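Local coordinates for protein transcriptional regulator, LacI family (Lactobacillus brevis, PDB 3JY6) that probably binds DNA as a LacI-family transcription regulator, here represented by its periplasmic-binding-protein-like domain, at residues A[160-165]-A[191-196]; A[168-173]-A[196-200]. All blocks are in the same frame, centred on the assembly; numbering follows the deposited sequence.

Both contacts pack the helical layer on one side of the four-stranded parallel sheet in the same lobe of the periplasmic-binding-protein-like domain, and they share Phe196. Contact 1 is partly buried and joins the loop between strand 152-158 and helix 165-177 to helix 190-196; its chemistry mixes polar and aromatic, with a salt bridge and a carboxylate held by two hydrogen bonds beside an aromatic pair. Contact 2 is the more fully buried, sets helix 165-177 against Phe196 and helix 198-202, which comes straight after helix 190-196, and has no hydrogen bond across it. The two touch where Tyr163 meets Val168, and each also reaches the second subunit.

Contact 1: A[160-165]-A[191-196]; sequences ESSYNH and RWLLEF
Tyr163 reaches from the loop to helix 190-196 and sets its OH 2.9 Å from Glu195 OE1, donating to the syn lone pair of that oxygen. The other carboxylate oxygen takes the imidazole: His165 ND1 lies 3.1 Å from Glu195 OE2, on its anti lone pair, the N-H...O angle 157°. Two donors therefore fix the rotation of the carboxylate, which an extended Glu195 chain holds out from the helix. With an alanine in place of this glutamate, the Tyr163 hydroxyl and His165 ND1 would probably lose their shared acceptor, and the imidazole would be freer to turn. Tyr163 has CG between its backbone N and carbonyl carbon (chi1 70°), which turns one ring face to Trp192; the indole's six-membered ring meets it edge-on, a T-shaped pair with planes at 88° and CZ3 3.7 Å from Tyr163 CZ. The loop follows strand 152-158, at the edge of the parallel sheet of a periplasmic-binding-protein lobe, and both aromatic side chains also rest on Val158. The His165 and Phe196 rings run nearly parallel but slid apart, centroids 4.9 Å from each other. Arg191 bends at chi3 to bring NH1 2.8 Å from Glu160 OE1, a salt bridge with the two planes well turned from each other; NH2 bonds weakly to Tyr163 OH. Glu160 also pairs with Lys189, Arg139 and Ser131, the last bonded to Trp192 NE1 too.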
# COMPACT_ATOMS: atom_id res chain seq x y z
N GLU A 160 -10.09 11.62 -10.27
CA GLU A 160 -9.14 10.51 -10.19
C GLU A 160 -8.78 9.94 -11.56
O GLU A 160 -7.70 9.38 -11.74
CB GLU A 160 -9.69 9.40 -9.28
CG GLU A 160 -9.72 9.77 -7.80
CD GLU A 160 -10.09 8.59 -6.91
OE1 GLU A 160 -9.46 7.51 -7.06
OE2 GLU A 160 -10.99 8.74 -6.06
N SER A 161 -9.69 10.10 -12.52
CA SER A 161 -9.49 9.62 -13.89
C SER A 161 -8.51 10.46 -14.70
O SER A 161 -7.64 9.93 -15.40
CB SER A 161 -10.82 9.58 -14.64
OG SER A 161 -11.40 10.88 -14.71
N SER A 162 -8.65 11.78 -14.61
CA SER A 162 -7.78 12.66 -15.37
C SER A 162 -7.57 13.99 -14.66
O SER A 162 -8.42 14.88 -14.73
CB SER A 162 -8.37 12.92 -16.76
OG SER A 162 -9.56 13.70 -16.65
N TYR A 163 -6.45 14.11 -13.98
CA TYR A 163 -6.10 15.33 -13.27
C TYR A 163 -4.62 15.57 -13.46
O TYR A 163 -3.86 14.63 -13.69
CB TYR A 163 -6.41 15.20 -11.77
CG TYR A 163 -5.48 14.26 -11.01
CD1 TYR A 163 -5.74 12.89 -10.97
CD2 TYR A 163 -4.35 14.74 -10.35
CE1 TYR A 163 -4.89 12.01 -10.27
CE2 TYR A 163 -3.50 13.88 -9.65
CZ TYR A 163 -3.78 12.52 -9.61
OH TYR A 163 -2.95 11.68 -8.91
N ASN A 164 -4.20 16.83 -13.39
CA ASN A 164 -2.78 17.14 -13.54
C ASN A 164 -2.27 17.50 -12.16
O ASN A 164 -2.99 18.12 -11.38
CB ASN A 164 -2.59 18.33 -14.48
CG ASN A 164 -1.14 18.56 -14.82
OD1 ASN A 164 -0.52 17.76 -15.53
ND2 ASN A 164 -0.58 19.65 -14.31
N HIS A 165 -1.03 17.12 -11.85
CA HIS A 165 -0.47 17.42 -10.54
C HIS A 165 -0.36 18.90 -10.23
O HIS A 165 -1.02 19.40 -9.32
CB HIS A 165 0.92 16.79 -10.37
CG HIS A 165 1.55 17.11 -9.05
ND1 HIS A 165 1.07 16.64 -7.85
CD2 HIS A 165 2.62 17.89 -8.74
CE1 HIS A 165 1.80 17.10 -6.86
NE2 HIS A 165 2.75 17.87 -7.37
N ARG A 191 -4.88 9.60 -0.35
CA ARG A 191 -3.99 9.89 -1.47
C ARG A 191 -3.72 11.37 -1.70
O ARG A 191 -2.59 11.77 -1.99
CB ARG A 191 -4.52 9.27 -2.76
CG ARG A 191 -5.93 9.69 -3.12
CD ARG A 191 -6.40 8.93 -4.36
NE ARG A 191 -5.57 9.25 -5.52
CZ ARG A 191 -5.73 8.72 -6.73
NH1 ARG A 191 -6.70 7.83 -6.94
NH2 ARG A 191 -4.93 9.07 -7.72
N TRP A 192 -4.76 12.19 -1.59
CA TRP A 192 -4.62 13.62 -1.80
C TRP A 192 -3.75 14.25 -0.72
O TRP A 192 -2.95 15.14 -1.00
CB TRP A 192 -6.01 14.27 -1.82
CG TRP A 192 -6.89 13.74 -2.93
CD1 TRP A 192 -8.23 13.48 -2.86
CD2 TRP A 192 -6.49 13.38 -4.26
NE1 TRP A 192 -8.69 12.98 -4.06
CE2 TRP A 192 -7.64 12.91 -4.94
CE3 TRP A 192 -5.27 13.41 -4.95
CZ2 TRP A 192 -7.61 12.46 -6.27
CZ3 TRP A 192 -5.23 12.96 -6.28
CH2 TRP A 192 -6.40 12.50 -6.92
N LEU A 193 -3.88 13.77 0.52
CA LEU A 193 -3.07 14.30 1.61
C LEU A 193 -1.62 13.92 1.35
O LEU A 193 -0.71 14.73 1.53
CB LEU A 193 -3.57 13.74 2.95
CG LEU A 193 -3.05 14.33 4.26
CD1 LEU A 193 -4.08 14.15 5.35
CD2 LEU A 193 -1.73 13.65 4.65
N LEU A 194 -1.40 12.69 0.88
CA LEU A 194 -0.05 12.19 0.62
C LEU A 194 0.60 12.82 -0.59
O LEU A 194 1.81 13.01 -0.60
CB LEU A 194 -0.07 10.66 0.43
CG LEU A 194 -0.63 9.78 1.55
CD1 LEU A 194 -0.73 8.35 1.06
CD2 LEU A 194 0.27 9.86 2.77
N GLU A 195 -0.19 13.16 -1.59
CA GLU A 195 0.37 13.74 -2.80
C GLU A 195 0.63 15.25 -2.76
O GLU A 195 1.67 15.70 -3.25
CB GLU A 195 -0.55 13.43 -4.00
CG GLU A 195 0.08 13.75 -5.35
CD GLU A 195 -0.84 13.46 -6.51
OE1 GLU A 195 -1.64 12.51 -6.42
OE2 GLU A 195 -0.75 14.18 -7.53
N PHE A 196 -0.29 16.01 -2.17
CA PHE A 196 -0.17 17.47 -2.16
C PHE A 196 0.25 18.21 -0.89
O PHE A 196 0.64 19.37 -0.99
CB PHE A 196 -1.48 18.07 -2.66
CG PHE A 196 -1.85 17.64 -4.06
CD1 PHE A 196 -1.24 18.22 -5.17
CD2 PHE A 196 -2.78 16.62 -4.26
CE1 PHE A 196 -1.56 17.80 -6.47
CE2 PHE A 196 -3.10 16.19 -5.57
CZ PHE A 196 -2.48 16.78 -6.67

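Contact 2: A[168-173]-A[196-200]; sequences VHQRLT and FFPNL
His169 and Phe196 bring the two backbones closest, their CA atoms 6.5 Å apart, and the gap widens to 8.4 Å between the CA atoms of Thr173 and Leu200. Segment 168-173 is helical throughout, with Leu172 N bonded to Val168 O and Thr173 N to His169 O, whereas 196-200 turns from the end of one helix into the next, helix 198-202. Val168 lays its CG1 over a face of the Phe196 ring, a CH-pi contact 3.7 Å from the ring centroid and 22° off its normal; CG1, anti to the backbone N (chi1 172°), is thereby the methyl set over the ring, and CB also approaches at CZ. One turn on, Leu172 spends a single methyl, CD2, on three neighbours: CD2 of Leu200 at 3.6 Å, CB of Phe196 at 4.1 Å and, at the edge of its ring, CE1 of Phe197. Beyond them, Leu172 reaches Val127 and Phe197 reaches Leu129, both on strand 125-131, so the helices close over the parallel sheet of this lobe. On the outer flank His169 and Leu200 run alongside one another, antiparallel, and CE1 of the imidazole lies 3.4 Å from Leu200 CD1. Asn199 ND2 meanwhile bonds to the backbone O of Arg224 in the second subunit. With no hydrogen bond between the segments, what holds them is the close fit of methyls and rings, the imidazole meeting Leu200 by van der Waals contact through CE1 and ND1.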
# COMPACT_ATOMS: atom_id res chain seq x y z
N VAL A 168 -3.68 20.86 -9.95
CA VAL A 168 -4.36 20.74 -8.66
C VAL A 168 -3.57 21.51 -7.59
O VAL A 168 -4.14 22.23 -6.78
CB VAL A 168 -4.50 19.26 -8.24
CG1 VAL A 168 -5.02 19.15 -6.81
CG2 VAL A 168 -5.45 18.56 -9.20
N HIS A 169 -2.25 21.34 -7.61
CA HIS A 169 -1.37 22.02 -6.67
C HIS A 169 -1.63 23.53 -6.70
O HIS A 169 -1.98 24.14 -5.69
CB HIS A 169 0.08 21.76 -7.05
CG HIS A 169 1.07 22.52 -6.23
ND1 HIS A 169 1.45 22.12 -4.96
CD2 HIS A 169 1.77 23.65 -6.49
CE1 HIS A 169 2.34 22.97 -4.49
NE2 HIS A 169 2.55 23.90 -5.39
N GLN A 170 -1.47 24.14 -7.87
CA GLN A 170 -1.66 25.58 -8.02
C GLN A 170 -3.00 26.08 -7.50
O GLN A 170 -3.09 27.15 -6.90
CB GLN A 170 -1.46 25.99 -9.48
CG GLN A 170 -0.02 25.87 -9.95
CD GLN A 170 0.90 26.89 -9.29
OE1 GLN A 170 2.13 26.80 -9.41
NE2 GLN A 170 0.32 27.86 -8.59
N ARG A 171 -4.06 25.30 -7.72
CA ARG A 171 -5.38 25.71 -7.25
C ARG A 171 -5.47 25.65 -5.71
O ARG A 171 -6.01 26.56 -5.08
CB ARG A 171 -6.44 24.81 -7.87
CG ARG A 171 -7.85 25.03 -7.33
CD ARG A 171 -8.38 26.45 -7.57
NE ARG A 171 -9.78 26.56 -7.17
CZ ARG A 171 -10.53 27.64 -7.33
NH1 ARG A 171 -10.02 28.72 -7.90
NH2 ARG A 171 -11.80 27.63 -6.94
N LEU A 172 -4.95 24.58 -5.13
CA LEU A 172 -4.99 24.42 -3.68
C LEU A 172 -4.29 25.60 -3.01
O LEU A 172 -4.79 26.16 -2.04
CB LEU A 172 -4.28 23.11 -3.27
CG LEU A 172 -4.20 22.79 -1.78
CD1 LEU A 172 -5.58 22.49 -1.24
CD2 LEU A 172 -3.28 21.59 -1.57
N THR A 173 -3.14 25.97 -3.57
CA THR A 173 -2.36 27.09 -3.07
C THR A 173 -3.13 28.39 -3.25
O THR A 173 -2.95 29.33 -2.49
CB THR A 173 -1.03 27.16 -3.83
OG1 THR A 173 -0.18 26.09 -3.40
CG2 THR A 173 -0.35 28.50 -3.60
N PHE A 196 -0.29 16.01 -2.17
CA PHE A 196 -0.17 17.47 -2.16
C PHE A 196 0.25 18.21 -0.89
O PHE A 196 0.64 19.37 -0.99
CB PHE A 196 -1.48 18.07 -2.66
CG PHE A 196 -1.85 17.64 -4.06
CD1 PHE A 196 -1.24 18.22 -5.17
CD2 PHE A 196 -2.78 16.62 -4.26
CE1 PHE A 196 -1.56 17.80 -6.47
CE2 PHE A 196 -3.10 16.19 -5.57
CZ PHE A 196 -2.48 16.78 -6.67
N PHE A 197 0.20 17.57 0.27
CA PHE A 197 0.56 18.26 1.51
C PHE A 197 2.05 18.34 1.87
O PHE A 197 2.50 19.34 2.45
CB PHE A 197 -0.21 17.66 2.70
CG PHE A 197 -1.69 17.98 2.72
CD1 PHE A 197 -2.32 18.61 1.63
CD2 PHE A 197 -2.47 17.64 3.82
CE1 PHE A 197 -3.69 18.89 1.65
CE2 PHE A 197 -3.84 17.92 3.85
CZ PHE A 197 -4.46 18.54 2.76
N PRO A 198 2.85 17.30 1.55
CA PRO A 198 4.28 17.36 1.88
C PRO A 198 5.05 18.59 1.39
O PRO A 198 5.83 19.16 2.14
CB PRO A 198 4.81 16.05 1.30
CG PRO A 198 3.69 15.11 1.58
CD PRO A 198 2.46 15.93 1.16
N ASN A 199 4.84 18.99 0.14
CA ASN A 199 5.55 20.16 -0.38
C ASN A 199 5.04 21.45 0.25
O ASN A 199 5.77 22.44 0.33
CB ASN A 199 5.44 20.24 -1.90
CG ASN A 199 6.45 19.34 -2.60
OD1 ASN A 199 7.12 19.76 -3.53
ND2 ASN A 199 6.55 18.09 -2.15
N LEU A 200 3.79 21.46 0.70
CA LEU A 200 3.25 22.65 1.35
C LEU A 200 3.81 22.75 2.78
O LEU A 200 3.78 23.82 3.40
CB LEU A 200 1.72 22.60 1.36
CG LEU A 200 1.04 23.25 0.14
CD1 LEU A 200 1.62 22.70 -1.16
CD2 LEU A 200 -0.46 23.02 0.21